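Local structure of peptide ABC transporter, peptide-binding protein (Thermus thermophilus, 2D5W) at residues Y39-F44 / V208-F213; T86-A91 / N231-P236; K33-Q38 / G573-N578; T100-A105 / A157-M162. The protein binds oligopeptides, here a pentapeptide, and probably delivers them to a membrane ABC transporter for uptake. All blocks are in the same frame, centred on the assembly; numbering follows the deposited sequence.

Contact 1. Residues Y39-F44 / V208-F213; sequences YLFAPF and VYSGPF
Tyr39 and Leu40, on helix 31-40, turn their carbonyl oxygens to the loop that leads into strand 213-219, an outermost strand of a five-stranded mixed sheet in this periplasmic-binding-protein fold. Tyr39 O accepts from Phe213 N at 2.9 Å, the N-H lying nearly on the extension of the C=O bond. Beside this bond similar first torsions, chi1 -69° for Tyr39 and -64° for Phe213, send the two rings out in the same direction, so they run alongside: CD2 of Phe213 meets the edge of the Tyr39 ring, close to its plane, at 3.9 Å from Tyr39 CD2. Met226 of strand 223-228 packs against both residues. Leu40 O is gripped twice, by Gly211 N at 2.8 Å from well above the carbonyl plane and weakly by Ser210 N. Leu40 CB rests 3.8 Å from Tyr209 CD1, and the CA-H of Leu40 points almost straight at Phe213 O. A side chain on Gly211 would run into the backbone of Tyr39 to Phe41. Farther along, the Phe41 ring meets Tyr209 obliquely, planes 50° apart, and covers Val208 O, which is buried without a polar partner. Ser210 OG, also bonded to Tyr156 OH, accepts from Ala42 N at 3.2 Å.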
loop_
_atom_site.group_PDB
_atom_site.type_symbol
_atom_site.label_atom_id
_atom_site.label_comp_id
_atom_site.label_asym_id
_atom_site.label_seq_id
_atom_site.Cartn_x
_atom_site.Cartn_y
_atom_site.Cartn_z
ATOM N N TYR A 39 -0.705 -7.751 -13.329
ATOM C CA TYR A 39 -1.116 -8.304 -14.611
ATOM C C TYR A 39 -0.272 -7.758 -15.758
ATOM O O TYR A 39 -0.029 -8.452 -16.748
ATOM C CB TYR A 39 -2.592 -7.983 -14.890
ATOM C CG TYR A 39 -3.564 -8.700 -13.982
ATOM C CD1 TYR A 39 -3.802 -8.255 -12.680
ATOM C CD2 TYR A 39 -4.212 -9.858 -14.410
ATOM C CE1 TYR A 39 -4.661 -8.954 -11.825
ATOM C CE2 TYR A 39 -5.068 -10.562 -13.568
ATOM C CZ TYR A 39 -5.287 -10.108 -12.278
ATOM O OH TYR A 39 -6.117 -10.828 -11.449
ATOM N N LEU A 40 0.185 -6.520 -15.596
ATOM C CA LEU A 40 0.946 -5.807 -16.618
ATOM C C LEU A 40 2.466 -5.857 -16.521
ATOM O O LEU A 40 3.159 -5.679 -17.528
ATOM C CB LEU A 40 0.516 -4.339 -16.615
ATOM C CG LEU A 40 -0.958 -4.042 -16.894
ATOM C CD1 LEU A 40 -1.256 -2.587 -16.582
ATOM C CD2 LEU A 40 -1.283 -4.366 -18.347
ATOM N N PHE A 41 2.979 -6.081 -15.316
ATOM C CA PHE A 41 4.417 -6.114 -15.082
ATOM C C PHE A 41 4.766 -7.270 -14.160
ATOM O O PHE A 41 4.231 -7.377 -13.058
ATOM C CB PHE A 41 4.866 -4.791 -14.457
ATOM C CG PHE A 41 4.680 -3.606 -15.363
ATOM C CD1 PHE A 41 5.620 -3.315 -16.348
ATOM C CD2 PHE A 41 3.539 -2.818 -15.275
ATOM C CE1 PHE A 41 5.424 -2.257 -17.238
ATOM C CE2 PHE A 41 3.334 -1.760 -16.161
ATOM C CZ PHE A 41 4.279 -1.480 -17.145
ATOM N N ALA A 42 5.665 -8.135 -14.613
ATOM C CA ALA A 42 6.062 -9.291 -13.823
ATOM C C ALA A 42 7.391 -9.078 -13.114
ATOM O O ALA A 42 8.294 -8.424 -13.634
ATOM C CB ALA A 42 6.142 -10.523 -14.715
ATOM N N PRO A 43 7.529 -9.630 -11.904
ATOM C CA PRO A 43 8.769 -9.485 -11.143
ATOM C C PRO A 43 9.806 -10.520 -11.570
ATOM O O PRO A 43 9.504 -11.445 -12.327
ATOM C CB PRO A 43 8.308 -9.715 -9.713
ATOM C CG PRO A 43 7.275 -10.803 -9.890
ATOM C CD PRO A 43 6.499 -10.329 -11.110
ATOM N N PHE A 44 11.035 -10.349 -11.096
ATOM C CA PHE A 44 12.081 -11.321 -11.381
ATOM C C PHE A 44 11.793 -12.507 -10.465
ATOM O O PHE A 44 11.845 -13.662 -10.884
ATOM C CB PHE A 44 13.461 -10.740 -11.065
ATOM C CG PHE A 44 13.916 -9.696 -12.042
ATOM C CD1 PHE A 44 14.313 -8.437 -11.605
ATOM C CD2 PHE A 44 13.945 -9.971 -13.405
ATOM C CE1 PHE A 44 14.730 -7.466 -12.511
ATOM C CE2 PHE A 44 14.360 -9.007 -14.318
ATOM C CZ PHE A 44 14.754 -7.753 -13.870
ATOM N N VAL A 208 5.182 0.015 -22.477
ATOM C CA VAL A 208 5.230 -1.378 -22.902
ATOM C C VAL A 208 5.118 -2.179 -21.610
ATOM O O VAL A 208 5.358 -1.641 -20.520
ATOM C CB VAL A 208 6.507 -1.742 -23.687
ATOM C CG1 VAL A 208 6.505 -1.002 -25.026
ATOM C CG2 VAL A 208 7.744 -1.426 -22.878
ATOM N N TYR A 209 4.779 -3.456 -21.738
ATOM C CA TYR A 209 4.489 -4.304 -20.592
ATOM C C TYR A 209 5.274 -5.603 -20.523
ATOM O O TYR A 209 5.551 -6.219 -21.544
ATOM C CB TYR A 209 2.981 -4.563 -20.627
ATOM C CG TYR A 209 2.216 -3.257 -20.737
ATOM C CD1 TYR A 209 1.948 -2.500 -19.599
ATOM C CD2 TYR A 209 1.875 -2.712 -21.981
ATOM C CE1 TYR A 209 1.374 -1.243 -19.683
ATOM C CE2 TYR A 209 1.299 -1.440 -22.076
ATOM C CZ TYR A 209 1.055 -0.712 -20.915
ATOM O OH TYR A 209 0.509 0.550 -20.968
ATOM N N SER A 210 5.609 -6.027 -19.308
ATOM C CA SER A 210 6.394 -7.243 -19.103
ATOM C C SER A 210 5.616 -8.398 -18.487
ATOM O O SER A 210 6.152 -9.496 -18.343
ATOM C CB SER A 210 7.571 -6.932 -18.190
ATOM O OG SER A 210 7.083 -6.489 -16.934
ATOM N N GLY A 211 4.368 -8.144 -18.105
ATOM C CA GLY A 211 3.561 -9.174 -17.478
ATOM C C GLY A 211 2.795 -10.059 -18.438
ATOM O O GLY A 211 2.945 -9.943 -19.650
ATOM N N PRO A 212 1.960 -10.967 -17.915
ATOM C CA PRO A 212 1.178 -11.864 -18.767
ATOM C C PRO A 212 0.137 -11.144 -19.623
ATOM O O PRO A 212 -0.395 -11.723 -20.567
ATOM C CB PRO A 212 0.563 -12.847 -17.766
ATOM C CG PRO A 212 0.492 -12.060 -16.502
ATOM C CD PRO A 212 1.793 -11.306 -16.492
ATOM N N PHE A 213 -0.141 -9.885 -19.289
ATOM C CA PHE A 213 -1.097 -9.073 -20.038
ATOM C C PHE A 213 -0.492 -7.715 -20.368
ATOM O O PHE A 213 0.472 -7.274 -19.733
ATOM C CB PHE A 213 -2.391 -8.888 -19.229
ATOM C CG PHE A 213 -3.124 -10.175 -18.974
ATOM C CD1 PHE A 213 -4.042 -10.676 -19.902
ATOM C CD2 PHE A 213 -2.828 -10.937 -17.852
ATOM C CE1 PHE A 213 -4.643 -11.926 -19.711
ATOM C CE2 PHE A 213 -3.426 -12.185 -17.655
ATOM C CZ PHE A 213 -4.331 -12.679 -18.588
#

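Contact 2. Residues T86-A91 / N231-P236; sequences TIRPDA and NFPIKP
Asp90 and Pro233 form the tight heart of this contact, where a type I beta turn, Arg88 to Ala91, meets the loop that follows strand 223-228 at the surface of the solute-binding protein. Pro233 crosses the carboxylate obliquely, Pro233 CB 3.3 Å from Asp90 OD1. That carboxylate is held flat by Arg88 of the same turn, which grips it side-on with two nearly straight bonds: Arg88 NE to Asp90 OD1 at 2.8 Å and Arg88 NH1 to Asp90 OD2 at 2.9 Å. Each oxygen offers its syn lone pair, in the guanidinium plane. A bend at the third torsion of Arg88 (chi3 56°) brings the plate round to the acid, and one guanidinium face then receives the methyl end of Ile234, Ile234 CD1 to CZ of Arg88 at 3.5 Å. Replacing Arg88 by an alanine would probably deprive the Asp90 carboxylate of its charged mate, free it to turn against Pro233 and take away the guanidinium face on which Ile234 CD1 rests. Trp580 also packs on Ile234 and meets the Phe232 ring. The opposite character belongs to the polar margin, where no direct hydrogen bond spans the segments and water takes over. One water donates to Asp90 OD2 and Pro233 O; a second joins two carbonyls, lying 2.7 Å from both Asp90 O and Asn231 O.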
loop_
_atom_site.group_PDB
_atom_site.type_symbol
_atom_site.label_atom_id
_atom_site.label_comp_id
_atom_site.label_asym_id
_atom_site.label_seq_id
_atom_site.Cartn_x
_atom_site.Cartn_y
_atom_site.Cartn_z
ATOM N N THR A 86 19.614 -13.853 -12.451
ATOM C CA THR A 86 19.812 -14.096 -13.873
ATOM C C THR A 86 18.455 -13.941 -14.551
ATOM O O THR A 86 17.500 -14.640 -14.213
ATOM C CB THR A 86 20.344 -15.521 -14.147
ATOM O OG1 THR A 86 21.591 -15.712 -13.468
ATOM C CG2 THR A 86 20.557 -15.732 -15.640
ATOM N N ILE A 87 18.367 -13.011 -15.494
ATOM C CA ILE A 87 17.123 -12.779 -16.221
ATOM C C ILE A 87 16.947 -13.895 -17.250
ATOM O O ILE A 87 17.892 -14.239 -17.956
ATOM C CB ILE A 87 17.159 -11.420 -16.960
ATOM C CG1 ILE A 87 17.407 -10.284 -15.962
ATOM C CG2 ILE A 87 15.849 -11.203 -17.716
ATOM C CD1 ILE A 87 17.584 -8.921 -16.609
ATOM N N ARG A 88 15.749 -14.472 -17.328
ATOM C CA ARG A 88 15.484 -15.535 -18.298
ATOM C C ARG A 88 15.785 -15.043 -19.708
ATOM O O ARG A 88 15.554 -13.881 -20.032
ATOM C CB ARG A 88 14.018 -15.972 -18.242
ATOM C CG ARG A 88 13.631 -16.777 -17.019
ATOM C CD ARG A 88 12.151 -17.138 -17.054
ATOM N NE ARG A 88 11.792 -17.850 -18.279
ATOM C CZ ARG A 88 11.123 -18.998 -18.310
ATOM N NH1 ARG A 88 10.842 -19.572 -19.471
ATOM N NH2 ARG A 88 10.743 -19.577 -17.178
ATOM N N PRO A 89 16.291 -15.932 -20.574
ATOM C CA PRO A 89 16.611 -15.551 -21.951
ATOM C C PRO A 89 15.389 -15.134 -22.761
ATOM O O PRO A 89 15.508 -14.415 -23.753
ATOM C CB PRO A 89 17.270 -16.810 -22.509
ATOM C CG PRO A 89 16.593 -17.911 -21.749
ATOM C CD PRO A 89 16.574 -17.358 -20.340
ATOM N N ASP A 90 14.215 -15.589 -22.333
ATOM C CA ASP A 90 12.972 -15.278 -23.028
ATOM C C ASP A 90 12.113 -14.194 -22.372
ATOM O O ASP A 90 10.947 -14.024 -22.728
ATOM C CB ASP A 90 12.143 -16.555 -23.222
ATOM C CG ASP A 90 12.009 -17.367 -21.951
ATOM O OD1 ASP A 90 12.311 -16.838 -20.861
ATOM O OD2 ASP A 90 11.590 -18.541 -22.041
ATOM N N ALA A 91 12.679 -13.460 -21.419
ATOM C CA ALA A 91 11.934 -12.381 -20.769
ATOM C C ALA A 91 11.860 -11.254 -21.794
ATOM O O ALA A 91 12.891 -10.749 -22.240
ATOM C CB ALA A 91 12.664 -11.913 -19.521
ATOM N N ASN A 231 4.358 -12.237 -25.443
ATOM C CA ASN A 231 5.791 -12.207 -25.182
ATOM C C ASN A 231 6.175 -12.656 -23.771
ATOM O O ASN A 231 7.352 -12.876 -23.491
ATOM C CB ASN A 231 6.342 -10.808 -25.469
ATOM C CG ASN A 231 6.308 -10.466 -26.950
ATOM O OD1 ASN A 231 6.885 -11.176 -27.773
ATOM N ND2 ASN A 231 5.628 -9.381 -27.295
ATOM N N PHE A 232 5.190 -12.791 -22.885
ATOM C CA PHE A 232 5.447 -13.245 -21.517
ATOM C C PHE A 232 5.859 -14.717 -21.651
ATOM O O PHE A 232 5.121 -15.523 -22.211
ATOM C CB PHE A 232 4.178 -13.104 -20.673
ATOM C CG PHE A 232 4.365 -13.477 -19.234
ATOM C CD1 PHE A 232 5.151 -12.698 -18.391
ATOM C CD2 PHE A 232 3.770 -14.623 -18.726
ATOM C CE1 PHE A 232 5.338 -13.062 -17.061
ATOM C CE2 PHE A 232 3.952 -14.992 -17.400
ATOM C CZ PHE A 232 4.738 -14.211 -16.568
ATOM N N PRO A 233 7.035 -15.089 -21.118
ATOM C CA PRO A 233 7.561 -16.458 -21.196
ATOM C C PRO A 233 7.006 -17.595 -20.348
ATOM O O PRO A 233 7.189 -18.762 -20.702
ATOM C CB PRO A 233 9.045 -16.253 -20.937
ATOM C CG PRO A 233 9.024 -15.208 -19.885
ATOM C CD PRO A 233 7.986 -14.215 -20.407
ATOM N N ILE A 234 6.357 -17.291 -19.230
ATOM C CA ILE A 234 5.831 -18.361 -18.391
ATOM C C ILE A 234 4.495 -18.842 -18.934
ATOM O O ILE A 234 3.500 -18.114 -18.913
ATOM C CB ILE A 234 5.653 -17.902 -16.931
ATOM C CG1 ILE A 234 6.928 -17.204 -16.442
ATOM C CG2 ILE A 234 5.331 -19.102 -16.047
ATOM C CD1 ILE A 234 8.188 -18.038 -16.563
ATOM N N LYS A 235 4.482 -20.072 -19.436
ATOM C CA LYS A 235 3.270 -20.651 -19.992
ATOM C C LYS A 235 2.614 -21.566 -18.964
ATOM O O LYS A 235 3.271 -22.418 -18.367
ATOM C CB LYS A 235 3.596 -21.439 -21.263
ATOM C CG LYS A 235 4.456 -20.678 -22.267
ATOM C CD LYS A 235 3.798 -19.386 -22.736
ATOM C CE LYS A 235 4.687 -18.652 -23.731
ATOM N NZ LYS A 235 4.074 -17.383 -24.219
ATOM N N PRO A 236 1.304 -21.389 -18.734
ATOM C CA PRO A 236 0.565 -22.209 -17.772
ATOM C C PRO A 236 0.395 -23.631 -18.295
ATOM O O PRO A 236 0.478 -23.866 -19.501
ATOM C CB PRO A 236 -0.761 -21.467 -17.647
ATOM C CG PRO A 236 -0.959 -20.934 -19.025
ATOM C CD PRO A 236 0.415 -20.408 -19.381
HETATM O O HOH W 1 9.127 -14.566 -24.702
HETATM O O HOH W 2 8.627 -19.335 -22.958
#

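Contact 3. Residues K33-Q38 / G573-N578; sequences KSEIEQ and GYPGWN
The Tyr574 ring turns one face to helix 31-40. NE2 of Gln38 lies over that face; its amide is tilted 45° to the ring, and OE1 of Gln38 reaches past the rim, 3.1 Å from Tyr574 CE2. On the same side the CA of Glu35 makes an off-centre CH-pi contact, 4.2 Å from the Tyr574 ring centroid. The indole of Trp577 has Asn578 CG over the centre of one face and pairs edge-to-face with Trp593, while its NE1 donates to Val564 O. Trp577 CB and CA rest against Gln38 OE1. The Gln38 amide is fixed in rotation by its NE2, which donates to Glu35 O at 3.2 Å, within the amide plane and on a carbonyl lone pair, and to Pro575 O at 2.8 Å, somewhat tilted from it. Helix 31-40 is thus joined to the loop between strands 560-561 and 583-584 beside the binding protein's ligand site: Ser34 and Tyr574 both pack on a basic side chain of the bound peptide, and Ser34 CB approaches Tyr574 OH at 3.7 Å. Glu35 CG stands anti to the backbone N (chi1 -175°), sending the carboxylate past Tyr574 CB and Pro575 CD to Tyr249, Ser271 and Ser272, which bond its oxygens. At phi 93° a CB on Gly576 would jam against the preceding carbonyl O and crowd Gln38 NE2; a water lies 2.7 Å from Gly576 O.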
loop_
_atom_site.group_PDB
_atom_site.type_symbol
_atom_site.label_atom_id
_atom_site.label_comp_id
_atom_site.label_asym_id
_atom_site.label_seq_id
_atom_site.Cartn_x
_atom_site.Cartn_y
_atom_site.Cartn_z
ATOM N N LYS A 33 -3.683 0.138 -7.666
ATOM C CA LYS A 33 -2.717 0.331 -8.742
ATOM C C LYS A 33 -1.706 -0.824 -8.758
ATOM O O LYS A 33 -1.413 -1.393 -9.807
ATOM C CB LYS A 33 -2.010 1.675 -8.547
ATOM C CG LYS A 33 -0.900 1.995 -9.540
ATOM C CD LYS A 33 -0.429 3.429 -9.317
ATOM C CE LYS A 33 0.803 3.788 -10.128
ATOM N NZ LYS A 33 2.064 3.418 -9.425
ATOM N N SER A 34 -1.186 -1.182 -7.590
ATOM C CA SER A 34 -0.229 -2.275 -7.507
ATOM C C SER A 34 -0.840 -3.614 -7.905
ATOM O O SER A 34 -0.196 -4.421 -8.571
ATOM C CB SER A 34 0.345 -2.367 -6.097
ATOM O OG SER A 34 1.322 -1.363 -5.894
ATOM N N GLU A 35 -2.079 -3.857 -7.500
ATOM C CA GLU A 35 -2.731 -5.115 -7.842
ATOM C C GLU A 35 -2.884 -5.250 -9.355
ATOM O O GLU A 35 -2.535 -6.276 -9.936
ATOM C CB GLU A 35 -4.104 -5.197 -7.185
ATOM C CG GLU A 35 -4.787 -6.535 -7.389
ATOM C CD GLU A 35 -6.214 -6.522 -6.897
ATOM O OE1 GLU A 35 -7.110 -6.156 -7.683
ATOM O OE2 GLU A 35 -6.436 -6.862 -5.718
ATOM N N ILE A 36 -3.407 -4.209 -9.991
ATOM C CA ILE A 36 -3.602 -4.220 -11.431
ATOM C C ILE A 36 -2.275 -4.388 -12.156
ATOM O O ILE A 36 -2.178 -5.126 -13.139
ATOM C CB ILE A 36 -4.282 -2.917 -11.899
ATOM C CG1 ILE A 36 -5.729 -2.899 -11.410
ATOM C CG2 ILE A 36 -4.226 -2.796 -13.421
ATOM C CD1 ILE A 36 -6.452 -1.604 -11.677
ATOM N N GLU A 37 -1.241 -3.721 -11.660
ATOM C CA GLU A 37 0.049 -3.808 -12.318
ATOM C C GLU A 37 0.692 -5.186 -12.296
ATOM O O GLU A 37 1.608 -5.442 -13.071
ATOM C CB GLU A 37 0.987 -2.734 -11.773
ATOM C CG GLU A 37 0.579 -1.359 -12.287
ATOM C CD GLU A 37 1.503 -0.250 -11.861
ATOM O OE1 GLU A 37 1.282 0.898 -12.307
ATOM O OE2 GLU A 37 2.442 -0.517 -11.083
ATOM N N GLN A 38 0.222 -6.084 -11.433
ATOM C CA GLN A 38 0.779 -7.435 -11.432
ATOM C C GLN A 38 0.459 -8.081 -12.778
ATOM O O GLN A 38 1.245 -8.873 -13.302
ATOM C CB GLN A 38 0.156 -8.295 -10.343
ATOM C CG GLN A 38 0.453 -7.884 -8.932
ATOM C CD GLN A 38 -0.290 -8.777 -7.976
ATOM O OE1 GLN A 38 0.303 -9.609 -7.288
ATOM N NE2 GLN A 38 -1.606 -8.636 -7.953
ATOM N N GLY A 573 -0.573 -9.460 -0.257
ATOM C CA GLY A 573 -1.766 -10.215 0.053
ATOM C C GLY A 573 -2.961 -9.924 -0.821
ATOM O O GLY A 573 -4.008 -9.487 -0.342
ATOM N N TYR A 574 -2.796 -10.138 -2.114
ATOM C CA TYR A 574 -3.895 -9.951 -3.037
ATOM C C TYR A 574 -3.784 -10.952 -4.170
ATOM O O TYR A 574 -2.777 -11.652 -4.304
ATOM C CB TYR A 574 -3.962 -8.502 -3.551
ATOM C CG TYR A 574 -2.664 -7.845 -3.972
ATOM C CD1 TYR A 574 -2.559 -6.455 -3.985
ATOM C CD2 TYR A 574 -1.562 -8.591 -4.386
ATOM C CE1 TYR A 574 -1.395 -5.819 -4.400
ATOM C CE2 TYR A 574 -0.388 -7.963 -4.804
ATOM C CZ TYR A 574 -0.315 -6.577 -4.808
ATOM O OH TYR A 574 0.835 -5.945 -5.224
ATOM N N PRO A 575 -4.846 -11.080 -4.970
ATOM C CA PRO A 575 -4.846 -12.013 -6.094
ATOM C C PRO A 575 -4.098 -11.408 -7.270
ATOM O O PRO A 575 -3.752 -10.227 -7.245
ATOM C CB PRO A 575 -6.330 -12.185 -6.385
ATOM C CG PRO A 575 -6.873 -10.829 -6.084
ATOM C CD PRO A 575 -6.168 -10.449 -4.804
ATOM N N GLY A 576 -3.832 -12.223 -8.287
ATOM C CA GLY A 576 -3.162 -11.726 -9.474
ATOM C C GLY A 576 -1.652 -11.853 -9.535
ATOM O O GLY A 576 -1.037 -11.384 -10.492
ATOM N N TRP A 577 -1.057 -12.487 -8.529
ATOM C CA TRP A 577 0.391 -12.675 -8.468
ATOM C C TRP A 577 0.834 -13.838 -9.364
ATOM O O TRP A 577 2.029 -14.076 -9.552
ATOM C CB TRP A 577 0.804 -12.950 -7.019
ATOM C CG TRP A 577 0.004 -14.057 -6.415
ATOM C CD1 TRP A 577 -1.219 -13.957 -5.813
ATOM C CD2 TRP A 577 0.307 -15.453 -6.472
ATOM N NE1 TRP A 577 -1.698 -15.207 -5.500
ATOM C CE2 TRP A 577 -0.780 -16.144 -5.895
ATOM C CE3 TRP A 577 1.393 -16.191 -6.962
ATOM C CZ2 TRP A 577 -0.812 -17.541 -5.795
ATOM C CZ3 TRP A 577 1.359 -17.576 -6.863
ATOM C CH2 TRP A 577 0.264 -18.234 -6.284
ATOM N N ASN A 578 -0.146 -14.557 -9.905
ATOM C CA ASN A 578 0.070 -15.714 -10.781
ATOM C C ASN A 578 -0.916 -15.553 -11.934
ATOM O O ASN A 578 -1.514 -16.525 -12.399
ATOM C CB ASN A 578 -0.262 -16.993 -10.013
ATOM C CG ASN A 578 -1.724 -17.046 -9.580
ATOM O OD1 ASN A 578 -2.357 -16.009 -9.373
ATOM N ND2 ASN A 578 -2.262 -18.251 -9.435
HETATM O O HOH W 3 0.860 -12.136 -12.292
#

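Contact 4. Residues T100-A105 / A157-M162; sequences TTEDVA and APKHIM
Asp103 and Glu102 carry this contact with Ala157 and Lys159, and the hydrogen bonds centre on Asp103. Asp103 OD2 accepts from Lys159 N at 3.0 Å, on the anti side of the carboxylate, and Asp103 O from Ala157 N at 3.1 Å. The first torsion, chi1 -66°, puts the carboxylate anti to the carbonyl carbon and within reach of the start of helix 159-173, whose first backbone N-H groups would probably favour a negative charge there. The other oxygen, Asp103 OD1, takes Thr100 N at 3.1 Å and also Trp93 NE1. With Thr100 OG1 accepting from Glu102 N, this makes a capping box at the head of helix 101-112, so one aspartate serves the N-terminal ends of two helices in this periplasmic-binding-protein fold. With an alanine in place of Asp103, Lys159 N and Thr100 N would probably lose their acceptor, and half of the capping box with them. A water-mediated link widens the network: the water donates to Asp103 OD2 at 2.6 Å and also bonds His160 N and ND1, while His160 NE2 is held by Asp95. The ionic part lies on the solvent side, where the extended Lys159 chain crosses Glu102 obliquely. Lys159 CD passes Glu102 CB at 3.9 Å, and Lys159 NZ ends 3.2 Å from Glu102 OE2 in a salt bridge, approaching from above the carboxylate plane.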
loop_
_atom_site.group_PDB
_atom_site.type_symbol
_atom_site.label_atom_id
_atom_site.label_comp_id
_atom_site.label_asym_id
_atom_site.label_seq_id
_atom_site.Cartn_x
_atom_site.Cartn_y
_atom_site.Cartn_z
ATOM N N THR A 100 16.453 -6.687 -20.286
ATOM C CA THR A 100 17.871 -6.877 -19.987
ATOM C C THR A 100 18.316 -6.094 -18.766
ATOM O O THR A 100 17.534 -5.359 -18.160
ATOM C CB THR A 100 18.746 -6.396 -21.160
ATOM O OG1 THR A 100 18.739 -4.963 -21.187
ATOM C CG2 THR A 100 18.215 -6.923 -22.489
ATOM N N THR A 101 19.592 -6.233 -18.425
ATOM C CA THR A 101 20.131 -5.523 -17.283
ATOM C C THR A 101 20.195 -4.018 -17.540
ATOM O O THR A 101 20.440 -3.247 -16.618
ATOM C CB THR A 101 21.519 -6.071 -16.883
ATOM O OG1 THR A 101 22.368 -6.127 -18.034
ATOM C CG2 THR A 101 21.386 -7.472 -16.292
ATOM N N GLU A 102 19.982 -3.587 -18.783
ATOM C CA GLU A 102 19.968 -2.150 -19.046
ATOM C C GLU A 102 18.690 -1.585 -18.420
ATOM O O GLU A 102 18.662 -0.438 -17.973
ATOM C CB GLU A 102 20.008 -1.859 -20.549
ATOM C CG GLU A 102 21.279 -2.362 -21.209
ATOM C CD GLU A 102 21.523 -1.766 -22.579
ATOM O OE1 GLU A 102 22.236 -2.411 -23.374
ATOM O OE2 GLU A 102 21.026 -0.656 -22.857
ATOM N N ASP A 103 17.643 -2.407 -18.375
ATOM C CA ASP A 103 16.375 -2.012 -17.772
ATOM C C ASP A 103 16.550 -1.927 -16.253
ATOM O O ASP A 103 15.880 -1.137 -15.583
ATOM C CB ASP A 103 15.292 -3.031 -18.132
ATOM C CG ASP A 103 14.971 -3.036 -19.617
ATOM O OD1 ASP A 103 14.769 -4.132 -20.184
ATOM O OD2 ASP A 103 14.912 -1.937 -20.205
ATOM N N VAL A 104 17.448 -2.749 -15.716
ATOM C CA VAL A 104 17.734 -2.750 -14.284
ATOM C C VAL A 104 18.568 -1.511 -13.938
ATOM O O VAL A 104 18.283 -0.804 -12.969
ATOM C CB VAL A 104 18.512 -4.023 -13.865
ATOM C CG1 VAL A 104 18.873 -3.952 -12.386
ATOM C CG2 VAL A 104 17.674 -5.262 -14.145
ATOM N N ALA A 105 19.603 -1.248 -14.729
ATOM C CA ALA A 105 20.451 -0.086 -14.487
ATOM C C ALA A 105 19.619 1.191 -14.550
ATOM O O ALA A 105 19.815 2.112 -13.759
ATOM C CB ALA A 105 21.573 -0.035 -15.517
ATOM N N ALA A 157 12.754 -1.226 -15.343
ATOM C CA ALA A 157 11.772 -0.412 -16.055
ATOM C C ALA A 157 12.243 -0.388 -17.507
ATOM O O ALA A 157 13.429 -0.590 -17.775
ATOM C CB ALA A 157 11.728 0.997 -15.468
ATOM N N PRO A 158 11.333 -0.124 -18.462
ATOM C CA PRO A 158 11.728 -0.109 -19.878
ATOM C C PRO A 158 12.582 1.061 -20.345
ATOM O O PRO A 158 12.069 2.112 -20.734
ATOM C CB PRO A 158 10.392 -0.184 -20.605
ATOM C CG PRO A 158 9.486 0.600 -19.698
ATOM C CD PRO A 158 9.891 0.145 -18.308
ATOM N N LYS A 159 13.893 0.851 -20.339
ATOM C CA LYS A 159 14.834 1.881 -20.737
ATOM C C LYS A 159 14.658 2.364 -22.173
ATOM O O LYS A 159 14.741 3.563 -22.430
ATOM C CB LYS A 159 16.268 1.383 -20.546
ATOM C CG LYS A 159 17.329 2.403 -20.929
ATOM C CD LYS A 159 18.721 1.794 -20.870
ATOM C CE LYS A 159 19.772 2.762 -21.389
ATOM N NZ LYS A 159 21.132 2.159 -21.347
ATOM N N HIS A 160 14.417 1.446 -23.107
ATOM C CA HIS A 160 14.272 1.857 -24.500
ATOM C C HIS A 160 13.068 2.765 -24.716
ATOM O O HIS A 160 13.012 3.505 -25.693
ATOM C CB HIS A 160 14.208 0.639 -25.443
ATOM C CG HIS A 160 12.956 -0.178 -25.329
ATOM N ND1 HIS A 160 12.697 -1.007 -24.260
ATOM C CD2 HIS A 160 11.912 -0.328 -26.182
ATOM C CE1 HIS A 160 11.551 -1.636 -24.459
ATOM N NE2 HIS A 160 11.055 -1.242 -25.618
ATOM N N ILE A 161 12.119 2.727 -23.786
ATOM C CA ILE A 161 10.920 3.554 -23.878
ATOM C C ILE A 161 11.045 4.863 -23.103
ATOM O O ILE A 161 10.753 5.937 -23.630
ATOM C CB ILE A 161 9.680 2.796 -23.334
ATOM C CG1 ILE A 161 9.385 1.572 -24.206
ATOM C CG2 ILE A 161 8.477 3.737 -23.255
ATOM C CD1 ILE A 161 9.057 1.890 -25.657
ATOM N N MET A 162 11.493 4.770 -21.856
ATOM C CA MET A 162 11.592 5.938 -20.985
ATOM C C MET A 162 12.957 6.610 -20.889
ATOM O O MET A 162 13.054 7.748 -20.435
ATOM C CB MET A 162 11.136 5.547 -19.576
ATOM C CG MET A 162 9.761 4.889 -19.523
ATOM S SD MET A 162 9.327 4.302 -17.871
ATOM C CE MET A 162 8.714 5.814 -17.129
HETATM O O HOH W 4 14.875 -1.677 -22.835
#

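How the contacts relate
From the N terminus, helix 31-40 serves two contacts. Residues 33-38 open contact 3, closed at 573-578 in the loop before strand 583-584 and enclosing the other three. Residues 39-44 open contact 1, closed at 208-213, the lead-in to strand 213-219. Contact 2, between the loops after strands 78-86 and 223-228, starts inside that loop and ends beyond it, so contacts 1 and 2 cross. Contact 4, between helices 101-112 and 159-173, is nested within both. In space contact 1 is the hub: Phe232 of contact 2 packs on Ala42 and Pro212, Val208 touches Pro158 and Ile161 of contact 4, and Tyr39 OH approaches Gly576 of contact 3. Ile87 joins contacts 2 and 4.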